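Local structure of YcaO (Methanopyrus kandleri, 6CIB) at residues H144-S149 with R348-G353; G151-E156 with G311-L316. The protein binds ADP and magnesium and, as a YcaO family member, probably uses ATP to activate peptide backbone amides, consistent with a role in thioamidation. All blocks are in the same frame, centred on the assembly; numbering follows the deposited sequence.

Interaction 1: H144-S149 with R348-G353; sequences HTNGLS and RVRVTG. With MG (magnesium ion), chain H.
R348 lays its guanidinium side-on against the backbone carbonyl of N146, where the edge of an antiparallel sheet begins: strand 148-150 is outermost within the chain and pairs with 346-351. L148 and R348 form a non-hydrogen-bonded pair, followed at once by the bond from V349 N to G147 O (2.9 Å, nearly straight at 172°). NE and NH2 of R348 both give to N146 O, at 2.9 and 3.0 Å; the oxygen sits in the guanidinium plane, while both nitrogens reach it from the same face of the amide. With CG anti to the backbone N (chi1 -169°) and a bend at chi2, the chain turns back over L148 CB to reach the turn. H144 O lies over one face of the guanidinium. On the opposite face the chain of R350 passes, its CD 3.9 Å above the plane of the R348 group.

The H144 ring stands steeply to both arginines, 74° from the plane of R348, and its ND1 accepts in the ring plane from N146 N. NH2 of R350, a chain bent at chi2 and chi3, lies 3.7 Å from H144 CE1 but forms a salt bridge with E131, while NH1 pairs with E356.

T145 to L148 make a type II turn. G147 is its third residue, and any CB there would run into V349 O. L148 belongs to both pairing and turn, consistent with holding its carbonyl in place; its oxygen binds magnesium at 2.3 Å beside E81 and three waters, one also hydrogen-bonded to S149 OG.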
loop_
_atom_site.group_PDB
_atom_site.type_symbol
_atom_site.label_atom_id
_atom_site.label_comp_id
_atom_site.label_asym_id
_atom_site.label_seq_id
_atom_site.Cartn_x
_atom_site.Cartn_y
_atom_site.Cartn_z
ATOM N N HIS A 144 -12.501 -1.179 -2.455
ATOM C CA HIS A 144 -11.272 -0.381 -2.267
ATOM C C HIS A 144 -10.062 -1.093 -2.889
ATOM O O HIS A 144 -10.220 -2.148 -3.510
ATOM C CB HIS A 144 -11.042 -0.022 -0.783
ATOM C CG HIS A 144 -10.901 -1.210 0.113
ATOM N ND1 HIS A 144 -9.729 -1.926 0.220
ATOM C CD2 HIS A 144 -11.785 -1.809 0.947
ATOM C CE1 HIS A 144 -9.892 -2.909 1.089
ATOM N NE2 HIS A 144 -11.134 -2.867 1.538
ATOM N N THR A 145 -8.873 -0.514 -2.741
ATOM C CA THR A 145 -7.668 -1.022 -3.430
ATOM C C THR A 145 -6.557 -1.547 -2.488
ATOM O O THR A 145 -5.422 -1.796 -2.934
ATOM C CB THR A 145 -7.078 0.035 -4.392
ATOM O OG1 THR A 145 -6.750 1.210 -3.652
ATOM C CG2 THR A 145 -8.073 0.402 -5.510
ATOM N N ASN A 146 -6.870 -1.719 -1.201
ATOM C CA ASN A 146 -5.903 -2.288 -0.267
ATOM C C ASN A 146 -5.518 -3.694 -0.700
ATOM O O ASN A 146 -6.377 -4.561 -0.866
ATOM C CB ASN A 146 -6.427 -2.313 1.175
ATOM C CG ASN A 146 -5.319 -2.557 2.196
ATOM O OD1 ASN A 146 -4.283 -1.898 2.170
ATOM N ND2 ASN A 146 -5.547 -3.490 3.107
ATOM N N GLY A 147 -4.219 -3.893 -0.903
ATOM C CA GLY A 147 -3.688 -5.167 -1.357
ATOM C C GLY A 147 -3.579 -5.320 -2.857
ATOM O O GLY A 147 -3.140 -6.369 -3.337
ATOM N N LEU A 148 -4.003 -4.296 -3.600
ATOM C CA LEU A 148 -3.874 -4.283 -5.053
ATOM C C LEU A 148 -2.469 -3.858 -5.455
ATOM O O LEU A 148 -1.977 -2.828 -4.998
ATOM C CB LEU A 148 -4.926 -3.353 -5.675
ATOM C CG LEU A 148 -4.989 -3.192 -7.193
ATOM C CD1 LEU A 148 -5.452 -4.478 -7.885
ATOM C CD2 LEU A 148 -5.919 -2.033 -7.504
ATOM N N SER A 149 -1.823 -4.654 -6.305
ATOM C CA SER A 149 -0.469 -4.351 -6.775
ATOM C C SER A 149 -0.172 -4.939 -8.144
ATOM O O SER A 149 -0.646 -6.014 -8.487
ATOM C CB SER A 149 0.594 -4.844 -5.773
ATOM O OG SER A 149 0.413 -4.219 -4.501
ATOM N N ARG A 348 -4.672 -9.025 -6.486
ATOM C CA ARG A 348 -5.286 -8.545 -5.275
ATOM C C ARG A 348 -4.972 -9.546 -4.156
ATOM O O ARG A 348 -5.305 -10.733 -4.254
ATOM C CB ARG A 348 -6.794 -8.383 -5.462
ATOM C CG ARG A 348 -7.481 -7.641 -4.333
ATOM C CD ARG A 348 -7.312 -6.132 -4.480
ATOM N NE ARG A 348 -7.711 -5.436 -3.260
ATOM C CZ ARG A 348 -8.945 -5.023 -2.986
ATOM N NH1 ARG A 348 -9.942 -5.212 -3.853
ATOM N NH2 ARG A 348 -9.188 -4.412 -1.833
ATOM N N VAL A 349 -4.305 -9.051 -3.119
ATOM C CA VAL A 349 -4.009 -9.821 -1.908
ATOM C C VAL A 349 -5.022 -9.417 -0.856
ATOM O O VAL A 349 -5.208 -8.223 -0.596
ATOM C CB VAL A 349 -2.571 -9.562 -1.399
ATOM C CG1 VAL A 349 -2.319 -10.254 -0.056
ATOM C CG2 VAL A 349 -1.557 -10.026 -2.437
ATOM N N ARG A 350 -5.704 -10.411 -0.296
ATOM C CA ARG A 350 -6.590 -10.205 0.846
ATOM C C ARG A 350 -6.103 -11.069 2.008
ATOM O O ARG A 350 -5.765 -12.241 1.819
ATOM C CB ARG A 350 -8.054 -10.559 0.513
ATOM C CG ARG A 350 -8.622 -10.011 -0.798
ATOM C CD ARG A 350 -8.644 -8.487 -0.876
ATOM N NE ARG A 350 -9.541 -7.884 0.111
ATOM C CZ ARG A 350 -9.183 -6.965 1.002
ATOM N NH1 ARG A 350 -7.936 -6.500 1.036
ATOM N NH2 ARG A 350 -10.090 -6.488 1.854
ATOM N N VAL A 351 -6.064 -10.483 3.200
ATOM C CA VAL A 351 -5.778 -11.237 4.425
ATOM C C VAL A 351 -7.053 -11.127 5.267
ATOM O O VAL A 351 -7.412 -10.029 5.723
ATOM C CB VAL A 351 -4.500 -10.722 5.139
ATOM C CG1 VAL A 351 -4.183 -11.542 6.382
ATOM C CG2 VAL A 351 -3.302 -10.756 4.192
ATOM N N THR A 352 -7.737 -12.264 5.446
ATOM C CA THR A 352 -9.162 -12.275 5.866
ATOM C C THR A 352 -9.473 -11.661 7.220
ATOM O O THR A 352 -10.573 -11.148 7.423
ATOM C CB THR A 352 -9.806 -13.676 5.810
ATOM O OG1 THR A 352 -9.115 -14.555 6.704
ATOM C CG2 THR A 352 -9.786 -14.242 4.388
ATOM N N GLY A 353 -8.507 -11.702 8.135
ATOM C CA GLY A 353 -8.664 -11.087 9.456
ATOM C C GLY A 353 -7.696 -9.953 9.757
ATOM O O GLY A 353 -7.562 -9.562 10.918
HETATM MG MG MG H . -1.249 -0.605 -5.020
HETATM O O HOH W 1 -12.566 -4.331 -3.425
HETATM O O HOH W 2 -2.905 -0.336 -3.574
HETATM O O HOH W 3 0.585 -1.411 -4.053
HETATM O O HOH W 4 -0.708 1.579 -5.181
#

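Interaction 2: G151-E156 with G311-L316; sequences GRLREE and GSLEKL
E155 turns its CB onto L313, 3.8 Å from the branching carbon CG of that leucine, and this is where the CA atoms of the two segments come nearest, 6.4 Å apart at E155 and L313. Beyond CB the chain, CG lying anti to the carbonyl carbon (chi1 -74°), bends at chi2 and leaves the leucine, so that OE2 comes to rest 4.0 Å from E314 CG. The same OE2 is 4.5 Å from E314 OE2, a like-charge approach with the carboxylate planes 65° apart. One water joins them, donating to E155 OE2 and to E314 OE2 at 2.7 Å, which probably eases the repulsion; E314 OE2 also has T2 OG1 as a partner.

The contact pairs the first turns of two helices, 154-177 and 313-325, with L153 and S312 at their N-cap positions; S312 OG accepts a weak capping bond from K315 N. L313 wedges into the first helix start: its CD2 meets L153 CD1 at 3.7 Å and E156 CG at 3.9 Å, and I159 one turn on also touches it.

E156 runs extended beyond CG toward the ADP pocket. Its OE2 accepts from R152 N at 2.7 Å, from above the carboxylate plane, and also pairs with R12, which binds ADP; OE1 takes A13 N. With an alanine at E156 the carboxylate is gone, which would probably leave R12 and the amides of R152 and A13 without their acceptor and a gap beside L313 CD2. E156 itself binds ADP, as seen in crystal structures of this protein.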
loop_
_atom_site.group_PDB
_atom_site.type_symbol
_atom_site.label_atom_id
_atom_site.label_comp_id
_atom_site.label_asym_id
_atom_site.label_seq_id
_atom_site.Cartn_x
_atom_site.Cartn_y
_atom_site.Cartn_z
ATOM N N GLY A 151 3.240 -5.725 -10.913
ATOM C CA GLY A 151 4.683 -5.924 -11.007
ATOM C C GLY A 151 5.095 -6.461 -12.363
ATOM O O GLY A 151 4.248 -6.718 -13.219
ATOM N N ARG A 152 6.399 -6.630 -12.567
ATOM C CA ARG A 152 6.894 -7.323 -13.755
ATOM C C ARG A 152 6.645 -8.826 -13.628
ATOM O O ARG A 152 6.471 -9.518 -14.632
ATOM C CB ARG A 152 8.379 -7.052 -13.970
ATOM C CG ARG A 152 8.739 -5.631 -14.381
ATOM C CD ARG A 152 8.397 -5.298 -15.824
ATOM N NE ARG A 152 9.070 -6.154 -16.806
ATOM C CZ ARG A 152 10.277 -5.937 -17.326
ATOM N NH1 ARG A 152 11.011 -4.889 -16.968
ATOM N NH2 ARG A 152 10.758 -6.787 -18.220
ATOM N N LEU A 153 6.627 -9.313 -12.384
ATOM C CA LEU A 153 6.330 -10.705 -12.078
ATOM C C LEU A 153 5.268 -10.763 -11.011
ATOM O O LEU A 153 5.126 -9.827 -10.217
ATOM C CB LEU A 153 7.586 -11.453 -11.604
ATOM C CG LEU A 153 8.827 -11.511 -12.519
ATOM C CD1 LEU A 153 9.966 -12.178 -11.777
ATOM C CD2 LEU A 153 8.567 -12.258 -13.823
ATOM N N ARG A 154 4.534 -11.873 -10.980
ATOM C CA ARG A 154 3.479 -12.055 -9.996
ATOM C C ARG A 154 4.024 -11.982 -8.562
ATOM O O ARG A 154 3.366 -11.407 -7.693
ATOM C CB ARG A 154 2.633 -13.313 -10.307
ATOM C CG ARG A 154 3.001 -14.618 -9.624
ATOM C CD ARG A 154 2.022 -14.925 -8.500
ATOM N NE ARG A 154 2.138 -16.297 -8.008
ATOM C CZ ARG A 154 2.476 -16.658 -6.768
ATOM N NH1 ARG A 154 2.734 -15.765 -5.825
ATOM N NH2 ARG A 154 2.547 -17.942 -6.463
ATOM N N GLU A 155 5.245 -12.494 -8.344
ATOM C CA GLU A 155 5.906 -12.441 -7.027
ATOM C C GLU A 155 6.121 -11.007 -6.540
ATOM O O GLU A 155 5.879 -10.724 -5.368
ATOM C CB GLU A 155 7.237 -13.196 -7.011
ATOM C CG GLU A 155 7.101 -14.717 -7.016
ATOM C CD GLU A 155 6.978 -15.303 -8.413
ATOM O OE1 GLU A 155 6.842 -14.544 -9.406
ATOM O OE2 GLU A 155 7.023 -16.542 -8.524
ATOM N N GLU A 156 6.560 -10.125 -7.445
ATOM C CA GLU A 156 6.713 -8.687 -7.151
ATOM C C GLU A 156 5.417 -8.092 -6.622
ATOM O O GLU A 156 5.418 -7.403 -5.608
ATOM C CB GLU A 156 7.100 -7.919 -8.414
ATOM C CG GLU A 156 8.561 -7.971 -8.811
ATOM C CD GLU A 156 8.874 -7.012 -9.940
ATOM O OE1 GLU A 156 10.032 -6.993 -10.392
ATOM O OE2 GLU A 156 7.959 -6.265 -10.377
ATOM N N GLY A 311 17.121 -12.672 -0.617
ATOM C CA GLY A 311 17.844 -13.363 -1.670
ATOM C C GLY A 311 17.047 -13.353 -2.957
ATOM O O GLY A 311 17.185 -12.446 -3.793
ATOM N N SER A 312 16.213 -14.376 -3.116
ATOM C CA SER A 312 15.409 -14.515 -4.317
ATOM C C SER A 312 13.973 -14.069 -4.068
ATOM O O SER A 312 13.489 -14.079 -2.930
ATOM C CB SER A 312 15.461 -15.951 -4.856
ATOM O OG SER A 312 14.585 -16.804 -4.145
ATOM N N LEU A 313 13.305 -13.688 -5.154
ATOM C CA LEU A 313 11.929 -13.229 -5.127
ATOM C C LEU A 313 10.959 -14.308 -4.634
ATOM O O LEU A 313 10.036 -14.008 -3.869
ATOM C CB LEU A 313 11.548 -12.749 -6.527
ATOM C CG LEU A 313 10.605 -11.569 -6.729
ATOM C CD1 LEU A 313 11.056 -10.300 -6.015
ATOM C CD2 LEU A 313 10.483 -11.331 -8.229
ATOM N N GLU A 314 11.186 -15.553 -5.066
ATOM C CA GLU A 314 10.360 -16.707 -4.690
ATOM C C GLU A 314 10.410 -17.005 -3.194
ATOM O O GLU A 314 9.375 -17.242 -2.573
ATOM C CB GLU A 314 10.764 -17.967 -5.485
ATOM C CG GLU A 314 10.452 -17.924 -6.977
ATOM C CD GLU A 314 11.553 -17.301 -7.824
ATOM O OE1 GLU A 314 12.558 -16.795 -7.281
ATOM O OE2 GLU A 314 11.416 -17.317 -9.064
ATOM N N LYS A 315 11.623 -16.997 -2.644
ATOM C CA LYS A 315 11.897 -17.229 -1.221
ATOM C C LYS A 315 11.297 -16.106 -0.365
ATOM O O LYS A 315 10.675 -16.367 0.675
ATOM C CB LYS A 315 13.423 -17.321 -1.009
ATOM C CG LYS A 315 13.917 -17.381 0.433
ATOM C CD LYS A 315 14.293 -18.793 0.842
ATOM C CE LYS A 315 15.543 -18.796 1.711
ATOM N NZ LYS A 315 16.085 -20.175 1.893
ATOM N N LEU A 316 11.489 -14.864 -0.811
ATOM C CA LEU A 316 10.960 -13.698 -0.101
ATOM C C LEU A 316 9.442 -13.762 0.006
ATOM O O LEU A 316 8.893 -13.562 1.093
ATOM C CB LEU A 316 11.429 -12.379 -0.741
ATOM C CG LEU A 316 10.960 -11.062 -0.115
ATOM C CD1 LEU A 316 11.378 -10.944 1.344
ATOM C CD2 LEU A 316 11.508 -9.898 -0.914
HETATM O O HOH W 5 9.048 -17.464 -10.305
#

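From the N terminus the chain first lays down 144-149, ending in strand 148-150, and runs directly through 151-156 into helix 154-177. The partners return in reverse order: 311-316, the start of helix 313-325, closes the inner loop of 154 residues in interaction 2, and 348-353, on strand 346-351, closes the outer one of 198 residues in interaction 1. The two loops are therefore nested and do not cross. Interaction 1 joins strands of the sheet beside the magnesium ion, whereas interaction 2 joins two helix starts beside ADP. Their centres lie about 17 Å apart, connected by the short run of chain from S149 to G151, which lines the nucleotide pocket.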